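Local coordinates for TSC1 N-terminal domain (Chaetomium thermophilum, PDB 7A0M), which probably binds lysosomal phosphoinositides through TSC1's N-terminal part, helping to bring the TSC complex to the lysosome for mTORC1 regulation, at residues A59-A64 with E70-F75; Q94-L99 with M118-E123; D51-E56 with R80-G85. All blocks are in the same frame, centred on the assembly; numbering follows the deposited sequence.

From the N terminus, the chain first passes through 51-56 and then 59-64, both on helix 45-65. A short turn leads into helix 69-81, where 70-75 closes contact 1; at the far end of that helix 80-85 closes contact 3, so contact 1 is nested inside the loop of contact 3 and the two hold opposite ends of one helical hairpin. Contact 2 follows in series, joining helix 89-105 to helix 113-125. It meets both earlier contacts: Leu99 and Trp95 pack against Trp61 and Phe75 of contact 1, while Glu123 forms a salt bridge with Arg80 of contact 3. Together they tie four successive helices of the elongated, all-helical domain.

Contact 1: residues A59-A64 with E70-F75; sequences AIWDKA and EKYAAF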
ATOM      1  N   ALA B  59      -1.586  53.928  45.584  1.00 95.57           N
ATOM      2  CA  ALA B  59      -0.997  55.230  45.882  1.00106.71           C
ATOM      3  C   ALA B  59       0.483  55.259  45.534  1.00111.51           C
ATOM      4  O   ALA B  59       0.970  56.228  44.942  1.00118.40           O
ATOM      5  CB  ALA B  59      -1.197  55.593  47.354  1.00108.23           C
ATOM      6  N   ILE B  60       1.222  54.211  45.913  1.00107.66           N
ATOM      7  CA  ILE B  60       2.648  54.148  45.597  1.00105.04           C
ATOM      8  C   ILE B  60       2.853  54.186  44.088  1.00105.27           C
ATOM      9  O   ILE B  60       3.719  54.906  43.572  1.00103.52           O
ATOM     10  CB  ILE B  60       3.274  52.882  46.213  1.00103.76           C
ATOM     11  CG1 ILE B  60       3.271  52.950  47.740  1.00105.38           C
ATOM     12  CG2 ILE B  60       4.682  52.669  45.701  1.00104.34           C
ATOM     13  CD1 ILE B  60       3.658  51.649  48.407  1.00105.53           C
ATOM     14  N   TRP B  61       2.055  53.402  43.363  1.00107.00           N
ATOM     15  CA  TRP B  61       2.146  53.358  41.908  1.00110.78           C
ATOM     16  C   TRP B  61       1.906  54.732  41.294  1.00115.45           C
ATOM     17  O   TRP B  61       2.639  55.160  40.394  1.00114.45           O
ATOM     18  CB  TRP B  61       1.147  52.335  41.370  1.00110.78           C
ATOM     19  CG  TRP B  61       1.055  52.282  39.871  1.00108.15           C
ATOM     20  CD1 TRP B  61       0.112  52.874  39.081  1.00110.41           C
ATOM     21  CD2 TRP B  61       1.936  51.582  38.986  1.00101.84           C
ATOM     22  NE1 TRP B  61       0.350  52.581  37.760  1.00106.43           N
ATOM     23  CE2 TRP B  61       1.469  51.796  37.675  1.00 98.35           C
ATOM     24  CE3 TRP B  61       3.078  50.799  39.174  1.00 99.28           C
ATOM     25  CZ2 TRP B  61       2.105  51.256  36.557  1.00 93.91           C
ATOM     26  CZ3 TRP B  61       3.709  50.265  38.064  1.00 95.15           C
ATOM     27  CH2 TRP B  61       3.224  50.499  36.773  1.00 91.65           C
ATOM     28  N   ASP B  62       0.866  55.434  41.752  1.00119.92           N
ATOM     29  CA  ASP B  62       0.555  56.745  41.186  1.00125.49           C
ATOM     30  C   ASP B  62       1.631  57.770  41.524  1.00118.84           C
ATOM     31  O   ASP B  62       2.171  58.436  40.634  1.00116.37           O
ATOM     32  CB  ASP B  62      -0.803  57.231  41.684  1.00136.48           C
ATOM     33  CG  ASP B  62      -1.295  58.451  40.927  1.00148.44           C
ATOM     34  OD1 ASP B  62      -1.503  58.355  39.699  1.00149.40           O
ATOM     35  OD2 ASP B  62      -1.467  59.513  41.562  1.00153.94           O
ATOM     36  N   LYS B  63       1.956  57.920  42.808  1.00112.20           N
ATOM     37  CA  LYS B  63       2.834  59.010  43.216  1.00111.62           C
ATOM     38  C   LYS B  63       4.311  58.711  42.999  1.00114.09           C
ATOM     39  O   LYS B  63       5.109  59.650  42.905  1.00119.49           O
ATOM     40  CB  LYS B  63       2.599  59.382  44.683  1.00113.59           C
ATOM     41  CG  LYS B  63       1.190  59.865  44.995  1.00114.87           C
ATOM     42  CD  LYS B  63       1.020  60.150  46.484  1.00120.01           C
ATOM     43  CE  LYS B  63      -0.375  60.674  46.799  1.00123.84           C
ATOM     44  NZ  LYS B  63      -0.614  60.781  48.268  1.00126.62           N
ATOM     45  N   ALA B  64       4.704  57.441  42.942  1.00111.73           N
ATOM     46  CA  ALA B  64       6.117  57.091  42.959  1.00106.63           C
ATOM     47  C   ALA B  64       6.564  56.157  41.844  1.00105.35           C
ATOM     48  O   ALA B  64       7.761  56.145  41.534  1.00106.43           O
ATOM     49  CB  ALA B  64       6.494  56.457  44.307  1.00 97.95           C
ATOM     50  N   GLU B  70      12.451  51.869  35.881  1.00122.42           N
ATOM     51  CA  GLU B  70      13.360  51.007  36.632  1.00122.50           C
ATOM     52  C   GLU B  70      12.725  50.528  37.926  1.00118.30           C
ATOM     53  O   GLU B  70      13.112  49.476  38.446  1.00112.05           O
ATOM     54  CB  GLU B  70      14.676  51.715  36.958  1.00133.94           C
ATOM     55  CG  GLU B  70      14.540  52.883  37.916  1.00143.06           C
ATOM     56  CD  GLU B  70      14.067  54.153  37.250  1.00149.53           C
ATOM     57  OE1 GLU B  70      13.697  54.110  36.058  1.00148.39           O
ATOM     58  OE2 GLU B  70      14.061  55.201  37.929  1.00152.62           O
ATOM     59  N   LYS B  71      11.748  51.270  38.441  1.00115.85           N
ATOM     60  CA  LYS B  71      11.010  50.854  39.618  1.00112.68           C
ATOM     61  C   LYS B  71       9.816  49.983  39.262  1.00111.95           C
ATOM     62  O   LYS B  71       9.171  49.445  40.168  1.00118.37           O
ATOM     63  CB  LYS B  71      10.558  52.082  40.414  1.00108.86           C
ATOM     64  CG  LYS B  71      11.719  52.902  40.959  1.00106.19           C
ATOM     65  CD  LYS B  71      11.237  54.095  41.764  1.00105.38           C
ATOM     66  CE  LYS B  71      11.707  55.404  41.155  1.00107.07           C
ATOM     67  NZ  LYS B  71      13.165  55.397  40.859  1.00107.76           N
ATOM     68  N   TYR B  72       9.502  49.846  37.969  1.00105.26           N
ATOM     69  CA  TYR B  72       8.467  48.902  37.562  1.00 95.22           C
ATOM     70  C   TYR B  72       8.885  47.492  37.943  1.00 95.59           C
ATOM     71  O   TYR B  72       8.115  46.740  38.550  1.00 97.14           O
ATOM     72  CB  TYR B  72       8.222  48.974  36.052  1.00 85.75           C
ATOM     73  CG  TYR B  72       7.438  50.157  35.537  1.00 86.24           C
ATOM     74  CD1 TYR B  72       6.864  51.082  36.396  1.00 92.07           C
ATOM     75  CD2 TYR B  72       7.270  50.340  34.170  1.00 87.43           C
ATOM     76  CE1 TYR B  72       6.144  52.154  35.903  1.00 98.32           C
ATOM     77  CE2 TYR B  72       6.558  51.405  33.672  1.00 92.86           C
ATOM     78  CZ  TYR B  72       5.999  52.309  34.538  1.00103.94           C
ATOM     79  OH  TYR B  72       5.290  53.367  34.026  1.00118.81           O
ATOM     80  N   ALA B  73      10.120  47.124  37.592  1.00 92.54           N
ATOM     81  CA  ALA B  73      10.628  45.796  37.915  1.00 88.70           C
ATOM     82  C   ALA B  73      10.669  45.587  39.420  1.00 91.17           C
ATOM     83  O   ALA B  73      10.353  44.499  39.915  1.00 92.28           O
ATOM     84  CB  ALA B  73      12.014  45.600  37.302  1.00 88.78           C
ATOM     85  N   ALA B  74      11.072  46.619  40.165  1.00 85.97           N
ATOM     86  CA  ALA B  74      11.032  46.543  41.620  1.00 85.13           C
ATOM     87  C   ALA B  74       9.597  46.446  42.124  1.00 89.22           C
ATOM     88  O   ALA B  74       9.306  45.664  43.036  1.00 90.89           O
ATOM     89  CB  ALA B  74      11.737  47.754  42.227  1.00 85.35           C
ATOM     90  N   PHE B  75       8.688  47.233  41.539  1.00 89.00           N
ATOM     91  CA  PHE B  75       7.291  47.208  41.962  1.00 85.22           C
ATOM     92  C   PHE B  75       6.651  45.849  41.700  1.00 85.67           C
ATOM     93  O   PHE B  75       5.831  45.380  42.499  1.00 86.30           O
ATOM     94  CB  PHE B  75       6.508  48.313  41.253  1.00 82.54           C
ATOM     95  CG  PHE B  75       5.075  48.418  41.687  1.00 82.88           C
ATOM     96  CD1 PHE B  75       4.742  49.055  42.871  1.00 77.91           C
ATOM     97  CD2 PHE B  75       4.060  47.890  40.907  1.00 83.90           C
ATOM     98  CE1 PHE B  75       3.423  49.155  43.273  1.00 77.49           C
ATOM     99  CE2 PHE B  75       2.740  47.988  41.302  1.00 79.65           C
ATOM    100  CZ  PHE B  75       2.420  48.621  42.487  1.00 77.70           C
TER
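Ala64 O accepts a hydrogen bond from His68 ND1 in the connecting turn, and Lys71 CE only packs beside it, 4.0 Å away across the helix pair. The lysine chain passes this carbonyl and bends at its last two torsions, which turns NZ back to its own helix; there it forms a salt bridge with Glu70 OE2 at 3.1 Å. No hydrogen bond joins 59-64 to 70-75, and most of the contact is aromatic. Trp61 sets CG anti to the backbone N, which sends the indole across to the other helix, where its six-membered ring meets Phe75 near CE3 and Tyr72 at CH2 and CZ3. Its CE3 lies over one face of the Phe75 ring, displaced toward the rim and 3.5 Å from Phe75 CD2, the two planes inclined at 46°. Farther out, Trp61 CH2 comes 3.5 Å from Tyr72 CE1; these rings are nearly parallel, at 22°, but slid apart with little overlap. Ile60 CG2 adds a looser touch, 4.5 Å from Phe75 CE1. Without the indole, as with an alanine here, the Phe75 face and the Tyr72 ring would probably lose their shared partner and a gap would open between the helices. Lys98 of helix 89-105 also packs on the indole. The helices run antiparallel, at 170° with axes 11.7 Å apart: an alpha-helical hairpin with an aromatic cluster inside.

Contact 2: residues Q94-L99 with M118-E123; sequences QWWDKL and MDFTLE
Trp96 points its indole edge at Thr121, with the N-H turned to the threonine hydroxyl. NE1 donates to Thr121 OG1 at 2.9 Å with an angle of 163° at the hydrogen, and the oxygen lies only 1° out of the indole plane. The tryptophan reaches this position because CG stands anti to the backbone N (chi1 -174°), extending the ring from 94-99 toward 118-123. On the threonine, OG1 lies beside the backbone N, near the preceding helical turn, where it is also hydrogen-bonded to Phe117 O. The methyl CG2 completes the touch, 4.0 Å from Trp96 NE1. Phe120 meets the same indole edge at an adjoining atom: its CD2 lies 4.2 Å from Trp96 CD1, near the indole plane, while the phenyl ring itself is set obliquely to that atom. Phe117 stacks on the Trp96 ring and Trp144 meets it at an angle, adding further aromatic neighbours. One buried hydroxyl thus accepts from the indole and gives its own proton to a main-chain carbonyl, so that the polar edge of Trp96 is satisfied inside an apolar interface and its rotation is probably fixed by that directional bond.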
ATOM      1  N   GLN B  94      -6.656  42.862  38.301  1.00 78.45           N
ATOM      2  CA  GLN B  94      -6.598  44.308  38.110  1.00 77.01           C
ATOM      3  C   GLN B  94      -5.162  44.810  38.063  1.00 69.61           C
ATOM      4  O   GLN B  94      -4.837  45.714  37.287  1.00 63.55           O
ATOM      5  CB  GLN B  94      -7.369  44.999  39.231  1.00 79.58           C
ATOM      6  CG  GLN B  94      -8.872  44.844  39.132  1.00 81.27           C
ATOM      7  CD  GLN B  94      -9.584  45.290  40.393  1.00 84.50           C
ATOM      8  OE1 GLN B  94      -9.037  46.045  41.198  1.00 86.89           O
ATOM      9  NE2 GLN B  94     -10.805  44.802  40.582  1.00 93.49           N
ATOM     10  N   TRP B  95      -4.284  44.229  38.881  1.00 62.93           N
ATOM     11  CA  TRP B  95      -2.887  44.643  38.864  1.00 63.21           C
ATOM     12  C   TRP B  95      -2.165  44.071  37.650  1.00 64.45           C
ATOM     13  O   TRP B  95      -1.390  44.777  36.996  1.00 67.93           O
ATOM     14  CB  TRP B  95      -2.202  44.221  40.161  1.00 59.71           C
ATOM     15  CG  TRP B  95      -2.452  45.173  41.288  1.00 63.60           C
ATOM     16  CD1 TRP B  95      -3.231  44.955  42.386  1.00 66.05           C
ATOM     17  CD2 TRP B  95      -1.952  46.510  41.411  1.00 66.03           C
ATOM     18  NE1 TRP B  95      -3.231  46.065  43.196  1.00 70.72           N
ATOM     19  CE2 TRP B  95      -2.454  47.035  42.618  1.00 71.71           C
ATOM     20  CE3 TRP B  95      -1.121  47.312  40.621  1.00 65.66           C
ATOM     21  CZ2 TRP B  95      -2.154  48.323  43.055  1.00 73.52           C
ATOM     22  CZ3 TRP B  95      -0.824  48.590  41.057  1.00 69.27           C
ATOM     23  CH2 TRP B  95      -1.339  49.082  42.262  1.00 73.19           C
ATOM     24  N   TRP B  96      -2.403  42.793  37.348  1.00 63.40           N
ATOM     25  CA  TRP B  96      -1.851  42.193  36.138  1.00 65.47           C
ATOM     26  C   TRP B  96      -2.324  42.944  34.897  1.00 67.66           C
ATOM     27  O   TRP B  96      -1.531  43.229  33.992  1.00 62.59           O
ATOM     28  CB  TRP B  96      -2.228  40.711  36.088  1.00 72.20           C
ATOM     29  CG  TRP B  96      -1.601  39.930  34.970  1.00 68.23           C
ATOM     30  CD1 TRP B  96      -0.510  39.112  35.055  1.00 64.60           C
ATOM     31  CD2 TRP B  96      -2.078  39.820  33.623  1.00 70.04           C
ATOM     32  NE1 TRP B  96      -0.249  38.541  33.833  1.00 66.42           N
ATOM     33  CE2 TRP B  96      -1.201  38.953  32.938  1.00 67.49           C
ATOM     34  CE3 TRP B  96      -3.150  40.384  32.925  1.00 67.48           C
ATOM     35  CZ2 TRP B  96      -1.363  38.640  31.590  1.00 60.76           C
ATOM     36  CZ3 TRP B  96      -3.309  40.071  31.587  1.00 66.80           C
ATOM     37  CH2 TRP B  96      -2.421  39.207  30.934  1.00 64.68           C
ATOM     38  N   ASP B  97      -3.618  43.268  34.841  1.00 75.26           N
ATOM     39  CA  ASP B  97      -4.147  44.058  33.733  1.00 75.57           C
ATOM     40  C   ASP B  97      -3.508  45.440  33.688  1.00 64.70           C
ATOM     41  O   ASP B  97      -3.234  45.976  32.608  1.00 61.93           O
ATOM     42  CB  ASP B  97      -5.667  44.182  33.877  1.00 78.93           C
ATOM     43  CG  ASP B  97      -6.347  44.675  32.613  1.00 80.08           C
ATOM     44  OD1 ASP B  97      -5.646  44.983  31.630  1.00 85.87           O
ATOM     45  OD2 ASP B  97      -7.593  44.769  32.611  1.00 85.94           O
ATOM     46  N   LYS B  98      -3.259  46.030  34.858  1.00 59.09           N
ATOM     47  CA  LYS B  98      -2.695  47.372  34.924  1.00 66.17           C
ATOM     48  C   LYS B  98      -1.229  47.404  34.503  1.00 70.13           C
ATOM     49  O   LYS B  98      -0.774  48.398  33.925  1.00 76.50           O
ATOM     50  CB  LYS B  98      -2.888  47.917  36.337  1.00 64.42           C
ATOM     51  CG  LYS B  98      -2.491  49.351  36.571  1.00 67.91           C
ATOM     52  CD  LYS B  98      -2.777  49.695  38.023  1.00 75.99           C
ATOM     53  CE  LYS B  98      -2.542  51.156  38.316  1.00 87.60           C
ATOM     54  NZ  LYS B  98      -3.403  52.051  37.495  1.00 96.60           N
ATOM     55  N   LEU B  99      -0.478  46.336  34.776  1.00 66.75           N
ATOM     56  CA  LEU B  99       0.950  46.299  34.485  1.00 62.46           C
ATOM     57  C   LEU B  99       1.289  45.701  33.125  1.00 64.38           C
ATOM     58  O   LEU B  99       2.459  45.745  32.730  1.00 62.78           O
ATOM     59  CB  LEU B  99       1.692  45.504  35.566  1.00 58.62           C
ATOM     60  CG  LEU B  99       1.553  45.972  37.015  1.00 67.69           C
ATOM     61  CD1 LEU B  99       2.541  45.241  37.909  1.00 71.19           C
ATOM     62  CD2 LEU B  99       1.726  47.470  37.125  1.00 63.98           C
HETATM   63  N   MSE B 118       6.580  37.555  33.798  1.00 73.83           N
HETATM   64  CA  MSE B 118       6.248  36.201  33.385  1.00 71.43           C
HETATM   65  C   MSE B 118       6.147  35.286  34.599  1.00 73.31           C
HETATM   66  O   MSE B 118       5.220  34.483  34.707  1.00 77.45           O
HETATM   67  CB  MSE B 118       7.289  35.660  32.404  1.00 83.19           C
HETATM   68  CG  MSE B 118       6.912  34.319  31.806  1.00 94.57           C
HETATM   69 SE   MSE B 118       5.235  34.429  30.820  1.00103.94          SE
HETATM   70  CE  MSE B 118       4.609  32.602  31.078  1.00114.23           C
ATOM     71  N   ASP B 119       7.111  35.413  35.513  1.00 70.48           N
ATOM     72  CA  ASP B 119       7.058  34.639  36.749  1.00 75.77           C
ATOM     73  C   ASP B 119       5.862  35.047  37.601  1.00 75.99           C
ATOM     74  O   ASP B 119       5.238  34.198  38.248  1.00 73.57           O
ATOM     75  CB  ASP B 119       8.362  34.801  37.529  1.00 76.37           C
ATOM     76  CG  ASP B 119       9.537  34.137  36.837  1.00 86.82           C
ATOM     77  OD1 ASP B 119       9.342  33.056  36.243  1.00 89.68           O
ATOM     78  OD2 ASP B 119      10.654  34.694  36.888  1.00 93.76           O
ATOM     79  N   PHE B 120       5.530  36.341  37.614  1.00 72.90           N
ATOM     80  CA  PHE B 120       4.296  36.778  38.262  1.00 73.02           C
ATOM     81  C   PHE B 120       3.085  36.106  37.631  1.00 69.07           C
ATOM     82  O   PHE B 120       2.169  35.670  38.337  1.00 62.60           O
ATOM     83  CB  PHE B 120       4.171  38.299  38.186  1.00 74.91           C
ATOM     84  CG  PHE B 120       2.932  38.842  38.846  1.00 76.37           C
ATOM     85  CD1 PHE B 120       2.569  38.434  40.119  1.00 77.29           C
ATOM     86  CD2 PHE B 120       2.139  39.773  38.195  1.00 73.83           C
ATOM     87  CE1 PHE B 120       1.433  38.936  40.727  1.00 74.13           C
ATOM     88  CE2 PHE B 120       1.003  40.279  38.798  1.00 74.78           C
ATOM     89  CZ  PHE B 120       0.649  39.861  40.065  1.00 74.35           C
ATOM     90  N   THR B 121       3.066  36.014  36.299  1.00 67.75           N
ATOM     91  CA  THR B 121       1.976  35.325  35.616  1.00 69.49           C
ATOM     92  C   THR B 121       1.940  33.848  35.992  1.00 69.89           C
ATOM     93  O   THR B 121       0.864  33.287  36.233  1.00 64.29           O
ATOM     94  CB  THR B 121       2.126  35.491  34.103  1.00 65.99           C
ATOM     95  OG1 THR B 121       2.071  36.882  33.766  1.00 67.55           O
ATOM     96  CG2 THR B 121       1.022  34.750  33.372  1.00 66.83           C
ATOM     97  N   LEU B 122       3.107  33.202  36.049  1.00 73.40           N
ATOM     98  CA  LEU B 122       3.159  31.783  36.389  1.00 76.32           C
ATOM     99  C   LEU B 122       2.714  31.541  37.827  1.00 74.55           C
ATOM    100  O   LEU B 122       2.065  30.530  38.118  1.00 75.10           O
ATOM    101  CB  LEU B 122       4.568  31.239  36.158  1.00 74.09           C
ATOM    102  CG  LEU B 122       5.033  31.203  34.700  1.00 76.66           C
ATOM    103  CD1 LEU B 122       6.513  30.867  34.609  1.00 82.26           C
ATOM    104  CD2 LEU B 122       4.203  30.209  33.901  1.00 67.06           C
ATOM    105  N   GLU B 123       3.060  32.452  38.740  1.00 67.03           N
ATOM    106  CA  GLU B 123       2.647  32.296  40.132  1.00 66.95           C
ATOM    107  C   GLU B 123       1.136  32.424  40.278  1.00 67.10           C
ATOM    108  O   GLU B 123       0.526  31.740  41.107  1.00 70.49           O
ATOM    109  CB  GLU B 123       3.354  33.333  41.004  1.00 64.83           C
ATOM    110  CG  GLU B 123       4.848  33.115  41.152  1.00 77.29           C
ATOM    111  CD  GLU B 123       5.564  34.347  41.669  1.00 88.78           C
ATOM    112  OE1 GLU B 123       4.921  35.413  41.764  1.00 93.26           O
ATOM    113  OE2 GLU B 123       6.773  34.254  41.965  1.00 96.84           O
TER

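Contact 3: residues D51-E56 with R80-G85; sequences DRLNDE and RQLRPG
Leu53 packs both methyls on Leu82, CD2 also rests on the Gly85 carbonyl, and these touches make the whole tight part of the contact. CD1 lies 3.8 Å from Leu82 CD1, methyl to methyl, where the two side chains meet at a slant. CD2 reaches the backbone at Gly85, resting 3.6 Å from Gly85 O and 4.1 Å from Leu82 CD2. With CG anti to the backbone N (chi1 173°), Leu53 extends from helix 45-65 and spreads this fork over both residues. Gly85 brings its main chain close to the leucine without a side chain of its own; its N makes a weak bond to Leu82 O, 3.1 Å, within the turn. The apolar patch continues into the domain: Leu82 also packs on Leu12, Leu16 and Ile35, and Leu53 on Tyr38 and Leu86. Away from Leu53 the contact is loose. Asp51, Arg52 and Asp55 are exposed on the first segment, as is Pro84 on the second, and the side chains of Arg83 and Pro84 start out away from 51-56. Arg80 serves a different neighbour, turning to helix 113-125. No hydrogen bond or salt bridge crosses between 51-56 and 80-85, so this end of the hairpin is joined by van der Waals and hydrophobic contact, and charged groups are kept to its margins.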
ATOM      1  N   ASP B  51      -8.118  45.169  51.262  1.00109.84           N
ATOM      2  CA  ASP B  51      -8.600  46.410  50.662  1.00109.30           C
ATOM      3  C   ASP B  51      -7.654  47.567  50.963  1.00108.49           C
ATOM      4  O   ASP B  51      -7.326  48.356  50.069  1.00108.66           O
ATOM      5  CB  ASP B  51     -10.010  46.725  51.168  1.00113.92           C
ATOM      6  CG  ASP B  51     -11.035  45.689  50.739  1.00116.65           C
ATOM      7  OD1 ASP B  51     -10.630  44.553  50.400  1.00109.76           O
ATOM      8  OD2 ASP B  51     -12.244  46.016  50.757  1.00122.25           O
ATOM      9  N   ARG B  52      -7.196  47.678  52.213  1.00105.89           N
ATOM     10  CA  ARG B  52      -6.273  48.751  52.571  1.00101.87           C
ATOM     11  C   ARG B  52      -4.910  48.567  51.916  1.00 99.02           C
ATOM     12  O   ARG B  52      -4.252  49.556  51.574  1.00 95.53           O
ATOM     13  CB  ARG B  52      -6.131  48.829  54.093  1.00104.43           C
ATOM     14  CG  ARG B  52      -7.429  49.162  54.814  1.00111.09           C
ATOM     15  CD  ARG B  52      -7.244  49.212  56.321  1.00113.83           C
ATOM     16  NE  ARG B  52      -8.489  49.553  57.004  1.00130.21           N
ATOM     17  CZ  ARG B  52      -8.626  49.610  58.325  1.00137.80           C
ATOM     18  NH1 ARG B  52      -7.591  49.343  59.111  1.00140.72           N
ATOM     19  NH2 ARG B  52      -9.796  49.929  58.860  1.00138.71           N
ATOM     20  N   LEU B  53      -4.470  47.320  51.734  1.00 96.67           N
ATOM     21  CA  LEU B  53      -3.214  47.075  51.031  1.00 96.39           C
ATOM     22  C   LEU B  53      -3.297  47.529  49.580  1.00 88.17           C
ATOM     23  O   LEU B  53      -2.352  48.130  49.056  1.00 80.65           O
ATOM     24  CB  LEU B  53      -2.852  45.591  51.098  1.00 93.37           C
ATOM     25  CG  LEU B  53      -1.647  45.134  50.275  1.00 87.26           C
ATOM     26  CD1 LEU B  53      -0.395  45.869  50.715  1.00 89.04           C
ATOM     27  CD2 LEU B  53      -1.455  43.631  50.396  1.00 87.60           C
ATOM     28  N   ASN B  54      -4.421  47.240  48.917  1.00 94.87           N
ATOM     29  CA  ASN B  54      -4.612  47.664  47.533  1.00100.45           C
ATOM     30  C   ASN B  54      -4.590  49.186  47.410  1.00 99.74           C
ATOM     31  O   ASN B  54      -3.929  49.737  46.521  1.00 98.76           O
ATOM     32  CB  ASN B  54      -5.927  47.094  46.984  1.00111.42           C
ATOM     33  CG  ASN B  54      -5.806  45.633  46.526  1.00123.40           C
ATOM     34  OD1 ASN B  54      -6.318  44.717  47.172  1.00130.53           O
ATOM     35  ND2 ASN B  54      -5.120  45.419  45.409  1.00121.81           N
ATOM     36  N   ASP B  55      -5.323  49.882  48.286  1.00 99.71           N
ATOM     37  CA  ASP B  55      -5.359  51.340  48.228  1.00 99.56           C
ATOM     38  C   ASP B  55      -3.967  51.935  48.388  1.00 92.20           C
ATOM     39  O   ASP B  55      -3.619  52.915  47.719  1.00 90.85           O
ATOM     40  CB  ASP B  55      -6.304  51.893  49.298  1.00105.01           C
ATOM     41  CG  ASP B  55      -7.744  51.479  49.075  1.00112.55           C
ATOM     42  OD1 ASP B  55      -7.996  50.705  48.129  1.00113.15           O
ATOM     43  OD2 ASP B  55      -8.621  51.925  49.844  1.00120.72           O
ATOM     44  N   GLU B  56      -3.155  51.355  49.273  1.00 87.38           N
ATOM     45  CA  GLU B  56      -1.794  51.844  49.455  1.00 86.23           C
ATOM     46  C   GLU B  56      -0.920  51.525  48.247  1.00 96.72           C
ATOM     47  O   GLU B  56      -0.142  52.374  47.798  1.00101.62           O
ATOM     48  CB  GLU B  56      -1.190  51.255  50.727  1.00 86.42           C
ATOM     49  CG  GLU B  56       0.197  51.782  51.027  1.00 93.12           C
ATOM     50  CD  GLU B  56       0.181  53.263  51.361  1.00 97.49           C
ATOM     51  OE1 GLU B  56      -0.888  53.774  51.763  1.00 96.63           O
ATOM     52  OE2 GLU B  56       1.230  53.922  51.205  1.00 96.88           O
ATOM     53  N   ARG B  80       4.462  40.687  43.570  1.00 87.97           N
ATOM     54  CA  ARG B  80       4.474  39.228  43.600  1.00 84.05           C
ATOM     55  C   ARG B  80       4.428  38.705  45.030  1.00 79.76           C
ATOM     56  O   ARG B  80       3.677  37.770  45.332  1.00 81.63           O
ATOM     57  CB  ARG B  80       5.707  38.698  42.865  1.00 77.53           C
ATOM     58  CG  ARG B  80       5.691  38.978  41.372  1.00 78.57           C
ATOM     59  CD  ARG B  80       6.996  38.604  40.687  1.00 78.56           C
ATOM     60  NE  ARG B  80       7.417  37.240  40.988  1.00 81.75           N
ATOM     61  CZ  ARG B  80       8.626  36.759  40.717  1.00 83.59           C
ATOM     62  NH1 ARG B  80       9.534  37.531  40.135  1.00 83.28           N
ATOM     63  NH2 ARG B  80       8.928  35.506  41.027  1.00 86.68           N
ATOM     64  N   GLN B  81       5.227  39.292  45.923  1.00 79.95           N
ATOM     65  CA  GLN B  81       5.278  38.807  47.298  1.00 82.70           C
ATOM     66  C   GLN B  81       4.002  39.130  48.066  1.00 82.55           C
ATOM     67  O   GLN B  81       3.588  38.348  48.930  1.00 85.48           O
ATOM     68  CB  GLN B  81       6.483  39.404  48.018  1.00 87.07           C
ATOM     69  CG  GLN B  81       7.816  39.116  47.359  1.00 93.24           C
ATOM     70  CD  GLN B  81       8.961  39.712  48.140  1.00 99.17           C
ATOM     71  OE1 GLN B  81       8.855  39.905  49.349  1.00102.65           O
ATOM     72  NE2 GLN B  81      10.064  40.006  47.459  1.00 93.96           N
ATOM     73  N   LEU B  82       3.369  40.263  47.774  1.00 83.04           N
ATOM     74  CA  LEU B  82       2.154  40.675  48.465  1.00 87.96           C
ATOM     75  C   LEU B  82       0.890  40.139  47.810  1.00 89.34           C
ATOM     76  O   LEU B  82      -0.210  40.441  48.282  1.00 90.04           O
ATOM     77  CB  LEU B  82       2.080  42.204  48.543  1.00 89.09           C
ATOM     78  CG  LEU B  82       2.943  42.879  49.610  1.00 91.23           C
ATOM     79  CD1 LEU B  82       2.909  44.390  49.448  1.00 94.73           C
ATOM     80  CD2 LEU B  82       2.477  42.477  51.001  1.00 93.44           C
ATOM     81  N   ARG B  83       1.024  39.363  46.736  1.00 86.03           N
ATOM     82  CA  ARG B  83      -0.138  38.798  46.057  1.00 77.06           C
ATOM     83  C   ARG B  83      -1.064  37.985  46.957  1.00 80.42           C
ATOM     84  O   ARG B  83      -2.289  38.154  46.837  1.00 77.68           O
ATOM     85  CB  ARG B  83       0.334  37.942  44.874  1.00 75.24           C
ATOM     86  CG  ARG B  83      -0.787  37.322  44.068  1.00 73.98           C
ATOM     87  CD  ARG B  83      -0.222  36.479  42.944  1.00 75.82           C
ATOM     88  NE  ARG B  83       0.607  35.399  43.476  1.00 77.20           N
ATOM     89  CZ  ARG B  83       0.135  34.251  43.951  1.00 82.28           C
ATOM     90  NH1 ARG B  83      -1.171  34.020  43.973  1.00 84.29           N
ATOM     91  NH2 ARG B  83       0.973  33.334  44.416  1.00 82.70           N
ATOM     92  N   PRO B  84      -0.584  37.101  47.844  1.00 81.73           N
ATOM     93  CA  PRO B  84      -1.533  36.354  48.688  1.00 86.67           C
ATOM     94  C   PRO B  84      -2.373  37.244  49.582  1.00 93.18           C
ATOM     95  O   PRO B  84      -3.509  36.882  49.916  1.00 98.94           O
ATOM     96  CB  PRO B  84      -0.621  35.434  49.511  1.00 88.90           C
ATOM     97  CG  PRO B  84       0.605  35.287  48.693  1.00 84.84           C
ATOM     98  CD  PRO B  84       0.797  36.621  48.037  1.00 82.15           C
ATOM     99  N   GLY B  85      -1.854  38.402  49.978  1.00 88.97           N
ATOM    100  CA  GLY B  85      -2.579  39.304  50.842  1.00 92.54           C
ATOM    101  C   GLY B  85      -3.473  40.311  50.156  1.00 88.78           C
ATOM    102  O   GLY B  85      -4.051  41.163  50.836  1.00 93.80           O
TER